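Long-range contacts in lactate racemase (Thermoanaerobacterium thermosaccharolyticum, PDB 2YJG), which catalyses the interconversion of D- and L-lactate, using a nickel pincer cofactor derived from nicotinic acid mononucleotide that the apoprotein lacks: residues K54-L59 against P84-E89; S185-I190 against R222-A227; I269-A274 against S420-E425; V312-A317 against I373-S378. One frame throughout, in Å; residues are numbered along the deposited sequence.

The four contacts follow the two-domain build of the chain. Interactions 1 and 2 come earlier in the chain and tie helices to loops or helix starts; interactions 3 and 4 join parallel strands of the C-terminal domain. Interactions 1, 2 and 4 are buried, whereas interaction 3 is partly open. Charge dominates interaction 1, where a carboxylate meets a guanidinium and helix N-H groups. Interaction 2 has no hydrogen bond across it, mainly apolar packing, near the lysine that probably carries the cofactor. Interactions 3 and 4 share backbone pairing but differ in place: a separate two-stranded sheet as against neighbouring inner strands of the six-stranded sheet. Their centres lie about 21 Å apart.

Interaction 1 of 4, residues K54-L59 against P84-E89; sequences KRLQDL and PLLLDE
R55 and E89 form a salt bridge at the start of the short helix 56-59, where R55 holds the N-cap position. E89 comes from helix 79-91, the crossover helix of a beta-alpha-beta unit between the neighbouring parallel strands 66-71 and 99-104. The guanidinium grips side-on with two nitrogens. NE gives a hydrogen bond to E89 OE2 (3.0 Å) and NH2 gives one to E89 OE1 (3.0 Å), each oxygen using its syn lone pair. The two groups are nearly coplanar, 18° apart, and Q57 NE2 lies over the centre of one guanidinium face.

The same carboxylate serves the backbone of the helix start. Q57 N donates to E89 OE2 (3.1 Å), reaching it from above the carboxylate plane. A water accepts from L56 N (2.8 Å) and donates to E89 OE2, so two first-turn N-H groups are met, one directly and one through water. The negative charge near this helix end is likely to be favoured by the helix dipole as well as by R55. A glutamine in place of E89 would probably leave the R55 guanidinium without its counter-charge and one of its two acceptors.

Apolar contacts lie on the inner side, where L56 and L86 also touch strands 164-170 and 233-241. With CG anti to the backbone N (chi1 177°) and a bend at chi2, E89 swings its carboxylate towards R55 and lays its CG 3.6 Å from L56 CB. Farther in, the branches of two leucines cross at about a right angle, L56 CD2 touching L86 CD2 at 3.7 Å.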
# COMPACT_ATOMS: atom_id res chain seq x y z
N LYS A 54 29.37 -12.53 10.39
CA LYS A 54 28.72 -13.69 9.84
C LYS A 54 27.70 -13.23 8.79
O LYS A 54 27.29 -12.05 8.76
CB LYS A 54 27.98 -14.46 10.96
CG LYS A 54 28.88 -14.98 12.11
CD LYS A 54 28.08 -15.79 13.18
CE LYS A 54 26.89 -15.01 13.75
NZ LYS A 54 26.13 -15.69 14.85
N ARG A 55 27.29 -14.17 7.94
CA ARG A 55 26.15 -13.93 7.07
C ARG A 55 24.90 -13.58 7.84
O ARG A 55 24.69 -14.03 8.97
CB ARG A 55 25.89 -15.14 6.18
CG ARG A 55 26.69 -15.11 4.93
CD ARG A 55 26.44 -16.26 4.12
NE ARG A 55 25.15 -16.24 3.45
CZ ARG A 55 24.75 -17.17 2.60
NH1 ARG A 55 25.54 -18.21 2.30
NH2 ARG A 55 23.55 -17.08 2.03
N LEU A 56 24.06 -12.78 7.20
CA LEU A 56 22.80 -12.37 7.79
C LEU A 56 21.95 -13.60 8.10
O LEU A 56 21.33 -13.63 9.13
CB LEU A 56 22.08 -11.36 6.87
CG LEU A 56 20.70 -10.86 7.34
CD1 LEU A 56 20.70 -10.30 8.74
CD2 LEU A 56 20.19 -9.88 6.31
N GLN A 57 21.95 -14.63 7.26
CA GLN A 57 21.19 -15.86 7.59
C GLN A 57 21.55 -16.43 8.96
O GLN A 57 20.69 -16.92 9.68
CB GLN A 57 21.36 -16.92 6.51
CG GLN A 57 22.76 -17.51 6.35
CD GLN A 57 22.76 -18.73 5.43
OE1 GLN A 57 21.70 -19.18 5.00
NE2 GLN A 57 23.95 -19.30 5.17
N ASP A 58 22.83 -16.41 9.29
CA ASP A 58 23.33 -16.91 10.58
C ASP A 58 23.03 -15.98 11.71
O ASP A 58 22.62 -16.41 12.79
CB ASP A 58 24.82 -17.20 10.48
CG ASP A 58 25.11 -18.35 9.56
OD1 ASP A 58 24.27 -19.26 9.48
OD2 ASP A 58 26.18 -18.35 8.90
N LEU A 59 23.17 -14.68 11.48
CA LEU A 59 22.78 -13.72 12.49
C LEU A 59 21.30 -13.74 12.87
O LEU A 59 20.93 -13.44 14.02
CB LEU A 59 23.11 -12.30 12.00
CG LEU A 59 24.58 -11.92 11.90
CD1 LEU A 59 24.69 -10.46 11.35
CD2 LEU A 59 25.33 -12.03 13.25
N PRO A 84 13.68 -7.88 -1.11
CA PRO A 84 13.39 -9.31 -1.18
C PRO A 84 14.61 -10.19 -0.92
O PRO A 84 14.48 -11.33 -0.41
CB PRO A 84 12.91 -9.50 -2.60
CG PRO A 84 12.25 -8.26 -2.96
CD PRO A 84 13.13 -7.18 -2.30
N LEU A 85 15.77 -9.72 -1.33
CA LEU A 85 16.99 -10.53 -1.17
C LEU A 85 17.43 -10.51 0.27
O LEU A 85 17.87 -11.51 0.81
CB LEU A 85 18.09 -10.03 -2.09
CG LEU A 85 17.86 -10.23 -3.58
CD1 LEU A 85 18.88 -9.43 -4.37
CD2 LEU A 85 17.87 -11.69 -3.90
N LEU A 86 17.23 -9.37 0.95
CA LEU A 86 17.49 -9.37 2.40
C LEU A 86 16.51 -10.25 3.20
O LEU A 86 16.91 -10.99 4.13
CB LEU A 86 17.39 -7.93 2.93
CG LEU A 86 18.59 -7.00 2.73
CD1 LEU A 86 18.11 -5.55 2.99
CD2 LEU A 86 19.74 -7.34 3.70
N LEU A 87 15.23 -10.15 2.85
CA LEU A 87 14.18 -10.96 3.50
C LEU A 87 14.39 -12.45 3.26
O LEU A 87 14.18 -13.26 4.15
CB LEU A 87 12.82 -10.53 2.98
CG LEU A 87 12.38 -9.11 3.35
CD1 LEU A 87 11.26 -8.58 2.42
CD2 LEU A 87 11.97 -9.05 4.80
N ASP A 88 14.76 -12.81 2.05
CA ASP A 88 15.04 -14.22 1.75
C ASP A 88 16.22 -14.71 2.57
O ASP A 88 16.17 -15.79 3.18
CB ASP A 88 15.27 -14.44 0.26
CG ASP A 88 15.29 -15.91 -0.13
OD1 ASP A 88 14.24 -16.55 -0.01
OD2 ASP A 88 16.35 -16.43 -0.56
N GLU A 89 17.30 -13.92 2.61
CA GLU A 89 18.49 -14.24 3.41
C GLU A 89 18.18 -14.42 4.91
O GLU A 89 18.59 -15.38 5.53
CB GLU A 89 19.54 -13.12 3.22
CG GLU A 89 20.83 -13.24 4.05
CD GLU A 89 21.75 -14.40 3.60
OE1 GLU A 89 21.50 -15.00 2.53
OE2 GLU A 89 22.74 -14.64 4.31
O HOH W 1 24.41 -12.17 4.44

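Interaction 2 of 4, residues S185-I190 against R222-A227; sequences SILPGI and RDMIYA
The flat group in this contact is the cis peptide between L187 and P188, whose carbonyl end faces M224. The M224 side chain passes in front of L187 O, with its atoms lying to one side of the peptide plane: CG is closest, 3.4 Å from L187 O, while SD and CE are each 3.8 Å from it. This buried oxygen has no hydrogen-bond partner in the model; across this contact it faces only the methylenes, sulfur and methyl of M224, none of which replaces a hydrogen bond. At the other end of the peptide, the P188 ring only brushes the methionine, CD to M224 CE being 4.4 Å.

L187 carries most of the remaining packing. Its chi1 of 178° turns the isobutyl group against the side of helix 219-230, between A227 and the D223 carbonyl. There CB rests 3.9 Å from A227 CB, and CD2 reaches the same methyl at 4.0 Å as well as the carbonyl of D223, one turn earlier. The D223 carboxylate itself is engaged elsewhere, by S149. Beside L187, the CG2 branch of I186 lies 4.1 Å from A227 CB, and the rest of the I186 side chain leads away to I69, L165 and I155. Within the loop, I190 N donates to I186 O, closing a turn around the cis peptide.

Helix 219-230 thus backs a cis-proline loop that directly follows K184, the residue that by similarity carries the nickel cofactor. The P188 side chain lies about 5 Å from that of H200, the probable nickel ligand, consistent with the P188 end of the contact lining the probable cofactor site.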
# COMPACT_ATOMS: atom_id res chain seq x y z
N SER A 185 21.57 5.47 8.58
CA SER A 185 20.28 4.83 8.83
C SER A 185 19.82 5.04 10.30
O SER A 185 18.63 4.96 10.58
CB SER A 185 20.34 3.34 8.48
OG SER A 185 20.56 3.18 7.08
N ILE A 186 20.76 5.25 11.23
CA ILE A 186 20.43 5.49 12.61
C ILE A 186 20.31 6.97 12.90
O ILE A 186 19.25 7.41 13.33
CB ILE A 186 21.43 4.87 13.58
CG1 ILE A 186 21.68 3.40 13.21
CG2 ILE A 186 21.02 5.16 15.04
CD1 ILE A 186 20.45 2.44 13.38
N LEU A 187 21.36 7.75 12.64
CA LEU A 187 21.34 9.18 12.88
C LEU A 187 21.81 9.84 11.58
O LEU A 187 22.95 9.69 11.19
CB LEU A 187 22.26 9.53 14.05
CG LEU A 187 22.44 10.99 14.47
CD1 LEU A 187 21.14 11.60 14.95
CD2 LEU A 187 23.58 11.17 15.51
N PRO A 188 20.90 10.53 10.86
CA PRO A 188 19.58 10.94 11.30
C PRO A 188 18.39 9.98 11.12
O PRO A 188 17.29 10.29 11.60
CB PRO A 188 19.36 12.21 10.49
CG PRO A 188 20.09 11.91 9.10
CD PRO A 188 21.18 10.93 9.45
N GLY A 189 18.56 8.87 10.41
CA GLY A 189 17.44 8.19 9.80
C GLY A 189 16.26 7.81 10.69
O GLY A 189 15.09 7.97 10.29
N ILE A 190 16.55 7.34 11.89
CA ILE A 190 15.48 6.92 12.84
C ILE A 190 15.62 7.63 14.19
O ILE A 190 15.24 7.10 15.18
CB ILE A 190 15.40 5.39 13.01
CG1 ILE A 190 16.70 4.77 13.63
CG2 ILE A 190 14.99 4.75 11.68
CD1 ILE A 190 16.47 3.33 14.18
N ARG A 222 31.54 11.09 13.51
CA ARG A 222 31.85 10.47 14.82
C ARG A 222 30.61 10.23 15.68
O ARG A 222 30.47 9.15 16.28
CB ARG A 222 32.86 11.38 15.58
CG ARG A 222 33.28 10.81 16.93
CD ARG A 222 34.25 11.75 17.75
NE ARG A 222 34.56 11.17 19.08
CZ ARG A 222 35.09 11.84 20.12
NH1 ARG A 222 35.37 13.15 20.06
NH2 ARG A 222 35.34 11.20 21.26
N ASP A 223 29.73 11.22 15.80
CA ASP A 223 28.45 11.04 16.52
C ASP A 223 27.57 9.97 15.88
O ASP A 223 26.95 9.19 16.61
CB ASP A 223 27.69 12.39 16.71
CG ASP A 223 28.13 13.13 18.01
OD1 ASP A 223 29.19 12.77 18.63
OD2 ASP A 223 27.40 14.04 18.39
N MET A 224 27.53 9.92 14.53
CA MET A 224 26.71 8.94 13.84
C MET A 224 27.18 7.52 14.09
O MET A 224 26.38 6.60 14.26
CB MET A 224 26.74 9.24 12.33
CG MET A 224 26.13 10.60 11.91
SD MET A 224 26.43 10.83 10.12
CE MET A 224 25.34 12.27 9.72
N ILE A 225 28.50 7.35 14.09
CA ILE A 225 29.15 6.06 14.27
C ILE A 225 28.81 5.55 15.67
O ILE A 225 28.44 4.37 15.86
CB ILE A 225 30.64 6.18 14.01
CG1 ILE A 225 30.89 6.24 12.49
CG2 ILE A 225 31.43 5.06 14.71
CD1 ILE A 225 30.49 5.02 11.76
N TYR A 226 28.92 6.45 16.64
CA TYR A 226 28.60 6.07 18.01
C TYR A 226 27.15 5.74 18.18
O TYR A 226 26.82 4.71 18.82
CB TYR A 226 28.98 7.17 18.96
CG TYR A 226 28.78 6.84 20.40
CD1 TYR A 226 27.54 7.06 21.05
CD2 TYR A 226 29.85 6.41 21.17
CE1 TYR A 226 27.41 6.81 22.42
CE2 TYR A 226 29.73 6.18 22.51
CZ TYR A 226 28.52 6.36 23.13
OH TYR A 226 28.49 6.06 24.49
N ALA A 227 26.26 6.56 17.59
CA ALA A 227 24.80 6.28 17.53
C ALA A 227 24.51 4.91 16.99
O ALA A 227 23.66 4.20 17.55
CB ALA A 227 24.04 7.34 16.69

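Interaction 3 of 4, residues I269-A274 against S420-E425; sequences IATVNA and SVIVRE
R424 N donates to V272 O at 2.8 Å and 174°, the straightest of four backbone hydrogen bonds that pair strand 422-425 in parallel with strand 271-274. A274 N reaches R424 O at 2.8 Å and V272 N reaches I422 O at 2.9 Å. The fourth bond, from I422 N to A270 O (3.0 Å), takes up a carbonyl at the last residue of helix 257-270, and its donor stands above the carbonyl plane. V272, I422 and R424 thus each bond through both N and O. The two strands make a small parallel sheet of their own, their axes at 35°, separate from the six-stranded sheet of the C-terminal domain. Weak CA-H contacts accompany the bonds, for instance from N273 CA to R424 O.

On the face of T271, I422 and R424, the threonine sits across from two neighbours. Its OG1 bonds back to S267 O in the preceding helix; chi1 of -58° puts OG1 beside the backbone N and leaves CG2 3.9 Å from R424 CB and close to I422 O. A glycine here would probably leave S267 O without this hydroxyl and open a gap between I422 and the base of R424.

On the opposite face V272, A274 and V423 make an aliphatic patch, with E425 at its end and with helix 293-305 and strand 412-415 packed against V423. Here V423 straddles its two partners across the strand: CG2 meets V272 CG2 at 3.9 Å, and CG1 touches A274 CB at 3.6 Å.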
# COMPACT_ATOMS: atom_id res chain seq x y z
N ILE A 269 36.12 6.07 -7.58
CA ILE A 269 35.33 6.48 -8.75
C ILE A 269 35.10 7.98 -8.78
O ILE A 269 35.18 8.61 -9.87
CB ILE A 269 33.92 5.87 -8.76
CG1 ILE A 269 33.92 4.35 -8.71
CG2 ILE A 269 33.11 6.30 -10.03
CD1 ILE A 269 35.17 3.68 -9.10
N ALA A 270 34.82 8.56 -7.62
CA ALA A 270 34.35 9.95 -7.56
C ALA A 270 35.45 10.99 -7.36
O ALA A 270 35.20 12.16 -7.59
CB ALA A 270 33.30 10.08 -6.49
N THR A 271 36.65 10.60 -6.92
CA THR A 271 37.68 11.60 -6.58
C THR A 271 38.26 12.23 -7.84
O THR A 271 38.60 11.52 -8.75
CB THR A 271 38.78 11.05 -5.68
OG1 THR A 271 38.15 10.56 -4.48
CG2 THR A 271 39.82 12.14 -5.30
N VAL A 272 38.33 13.55 -7.89
CA VAL A 272 39.02 14.24 -8.98
C VAL A 272 40.05 15.17 -8.37
O VAL A 272 39.86 15.70 -7.27
CB VAL A 272 38.04 15.01 -9.86
CG1 VAL A 272 37.05 14.03 -10.50
CG2 VAL A 272 37.33 16.14 -9.03
N ASN A 273 41.17 15.33 -9.06
CA ASN A 273 42.29 16.11 -8.56
C ASN A 273 42.32 17.46 -9.26
O ASN A 273 42.44 17.51 -10.50
CB ASN A 273 43.60 15.32 -8.79
CG ASN A 273 43.58 13.94 -8.12
OD1 ASN A 273 43.61 12.89 -8.79
ND2 ASN A 273 43.53 13.93 -6.81
N ALA A 274 42.17 18.54 -8.50
CA ALA A 274 42.08 19.88 -9.07
C ALA A 274 43.30 20.78 -8.76
O ALA A 274 43.71 20.89 -7.62
CB ALA A 274 40.79 20.58 -8.51
N SER A 420 28.37 14.85 -7.96
CA SER A 420 28.89 13.49 -8.04
C SER A 420 30.38 13.29 -7.67
O SER A 420 30.83 12.16 -7.58
CB SER A 420 28.71 12.99 -9.47
OG SER A 420 29.58 13.70 -10.39
N VAL A 421 31.16 14.35 -7.51
CA VAL A 421 32.57 14.23 -7.34
C VAL A 421 33.02 14.59 -5.91
O VAL A 421 32.30 15.28 -5.16
CB VAL A 421 33.30 15.17 -8.35
CG1 VAL A 421 33.04 14.71 -9.81
CG2 VAL A 421 32.88 16.62 -8.18
N ILE A 422 34.24 14.15 -5.60
CA ILE A 422 34.99 14.55 -4.42
C ILE A 422 36.18 15.29 -4.98
O ILE A 422 37.09 14.67 -5.58
CB ILE A 422 35.47 13.32 -3.59
CG1 ILE A 422 34.26 12.53 -3.05
CG2 ILE A 422 36.36 13.70 -2.41
CD1 ILE A 422 34.68 11.14 -2.71
N VAL A 423 36.21 16.61 -4.77
CA VAL A 423 37.32 17.40 -5.34
C VAL A 423 38.47 17.45 -4.32
O VAL A 423 38.30 17.96 -3.23
CB VAL A 423 36.89 18.81 -5.70
CG1 VAL A 423 38.15 19.69 -6.24
CG2 VAL A 423 35.76 18.80 -6.72
N ARG A 424 39.64 16.95 -4.74
CA ARG A 424 40.82 16.94 -3.96
C ARG A 424 41.81 17.89 -4.60
O ARG A 424 42.05 17.79 -5.79
CB ARG A 424 41.34 15.53 -3.96
CG ARG A 424 42.60 15.25 -3.15
CD ARG A 424 43.47 14.24 -3.93
NE ARG A 424 44.76 13.90 -3.33
CZ ARG A 424 45.94 14.47 -3.62
NH1 ARG A 424 46.05 15.47 -4.51
NH2 ARG A 424 47.04 14.04 -3.00
N GLU A 425 42.33 18.83 -3.81
CA GLU A 425 43.38 19.75 -4.25
C GLU A 425 44.67 19.02 -4.57
O GLU A 425 45.18 18.22 -3.77
CB GLU A 425 43.65 20.80 -3.17
CG GLU A 425 44.63 21.91 -3.55
CD GLU A 425 44.51 23.14 -2.64
OE1 GLU A 425 43.47 23.28 -1.97
OE2 GLU A 425 45.45 23.97 -2.62

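Interaction 4 of 4, residues V312-A317 against I373-S378; sequences VIIIAA and IMVTDS
I373 N donates to I313 O at 2.8 Å and 170°, the shortest backbone bond between strands 312-316 and 373-375. The chain then alternates: I315 N to I373 O, V375 N to I315 O, and A317 N to V375 O, each 3.0 Å. I315, I373 and V375 therefore each use both N and O across the pair. Past the last bridge, T376 OG1 lies 2.8 Å from A317 O and has further partners in E318 O and N380 ND2.

These are neighbouring inner strands of the six-stranded parallel sheet of the C-terminal domain, linked by a beta-alpha-beta crossover through helices 326-333, 338-346 and 357-369. Helices pack on both faces. On the one covered by helix 395-405, I373 has CG1 anti to its carbonyl carbon (chi1 -65°), and its CD1 presses on V312 CG1 at 3.4 Å, tighter than normal van der Waals contact; I314 CG2 touches V375 CG2 beside them.

Helix 293-305, with the probable substrate residues Q295 and K298, covers the other face. There the two side chains run side by side, I315 CG2 lying 3.8 Å from M374 CG, and a bend at chi3 (77°) brings M374 CE within 4.2 Å of A317 CB.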
# COMPACT_ATOMS: atom_id res chain seq x y z
N VAL A 312 35.87 32.93 -8.95
CA VAL A 312 34.47 32.89 -9.32
C VAL A 312 34.05 31.47 -9.62
O VAL A 312 34.72 30.75 -10.35
CB VAL A 312 34.23 33.81 -10.52
CG1 VAL A 312 32.73 33.87 -10.90
CG2 VAL A 312 34.76 35.23 -10.21
N ILE A 313 32.97 31.04 -8.97
CA ILE A 313 32.37 29.77 -9.24
C ILE A 313 31.09 30.03 -10.04
O ILE A 313 30.18 30.78 -9.57
CB ILE A 313 32.03 29.04 -7.92
CG1 ILE A 313 33.31 28.69 -7.14
CG2 ILE A 313 31.15 27.78 -8.16
CD1 ILE A 313 33.01 28.56 -5.52
N ILE A 314 31.02 29.45 -11.24
CA ILE A 314 29.78 29.40 -12.09
C ILE A 314 29.12 28.05 -11.93
O ILE A 314 29.75 27.00 -12.12
CB ILE A 314 30.04 29.63 -13.59
CG1 ILE A 314 30.76 30.94 -13.83
CG2 ILE A 314 28.73 29.55 -14.37
CD1 ILE A 314 31.49 31.09 -15.20
N ILE A 315 27.86 28.06 -11.54
CA ILE A 315 27.12 26.85 -11.34
C ILE A 315 25.81 26.89 -12.17
O ILE A 315 25.03 27.82 -12.05
CB ILE A 315 26.79 26.55 -9.83
CG1 ILE A 315 26.16 25.18 -9.78
CG2 ILE A 315 25.89 27.57 -9.20
CD1 ILE A 315 26.17 24.39 -8.53
N ALA A 316 25.59 25.84 -12.96
CA ALA A 316 24.37 25.71 -13.69
C ALA A 316 23.47 24.81 -12.90
O ALA A 316 23.82 23.68 -12.66
CB ALA A 316 24.60 25.17 -15.10
N ALA A 317 22.32 25.36 -12.50
CA ALA A 317 21.32 24.69 -11.64
C ALA A 317 19.94 25.33 -11.96
O ALA A 317 19.72 26.51 -11.72
CB ALA A 317 21.67 24.85 -10.12
N ILE A 373 28.22 32.74 -9.40
CA ILE A 373 27.31 33.12 -10.47
C ILE A 373 26.41 31.96 -10.74
O ILE A 373 26.88 30.84 -10.97
CB ILE A 373 28.05 33.52 -11.81
CG1 ILE A 373 28.87 34.78 -11.59
CG2 ILE A 373 27.03 33.74 -12.97
CD1 ILE A 373 29.98 34.96 -12.52
N MET A 374 25.10 32.17 -10.70
CA MET A 374 24.20 31.07 -10.98
C MET A 374 23.51 31.25 -12.36
O MET A 374 22.86 32.25 -12.63
CB MET A 374 23.15 30.88 -9.88
CG MET A 374 23.66 30.53 -8.50
SD MET A 374 22.32 30.05 -7.39
CE MET A 374 22.01 28.44 -7.93
N VAL A 375 23.67 30.26 -13.22
CA VAL A 375 22.85 30.07 -14.42
C VAL A 375 21.66 29.25 -14.00
O VAL A 375 21.77 28.08 -13.65
CB VAL A 375 23.68 29.36 -15.59
CG1 VAL A 375 22.82 28.98 -16.82
CG2 VAL A 375 24.92 30.23 -16.00
N THR A 376 20.47 29.88 -14.10
CA THR A 376 19.28 29.39 -13.50
C THR A 376 18.07 30.00 -14.19
O THR A 376 18.22 30.95 -14.89
CB THR A 376 19.30 29.73 -11.99
OG1 THR A 376 18.32 28.95 -11.36
CG2 THR A 376 19.06 31.20 -11.72
N ASP A 377 16.92 29.38 -14.00
CA ASP A 377 15.62 29.82 -14.49
C ASP A 377 15.40 31.25 -14.09
O ASP A 377 15.72 31.59 -12.95
CB ASP A 377 14.55 28.92 -13.87
CG ASP A 377 13.21 29.06 -14.51
OD1 ASP A 377 12.55 30.14 -14.34
OD2 ASP A 377 12.78 28.04 -15.13
N SER A 378 14.83 32.06 -14.99
CA SER A 378 14.66 33.49 -14.74
C SER A 378 13.80 33.81 -13.54
O SER A 378 13.97 34.89 -12.96
CB SER A 378 14.09 34.23 -15.96
OG SER A 378 12.76 33.79 -16.21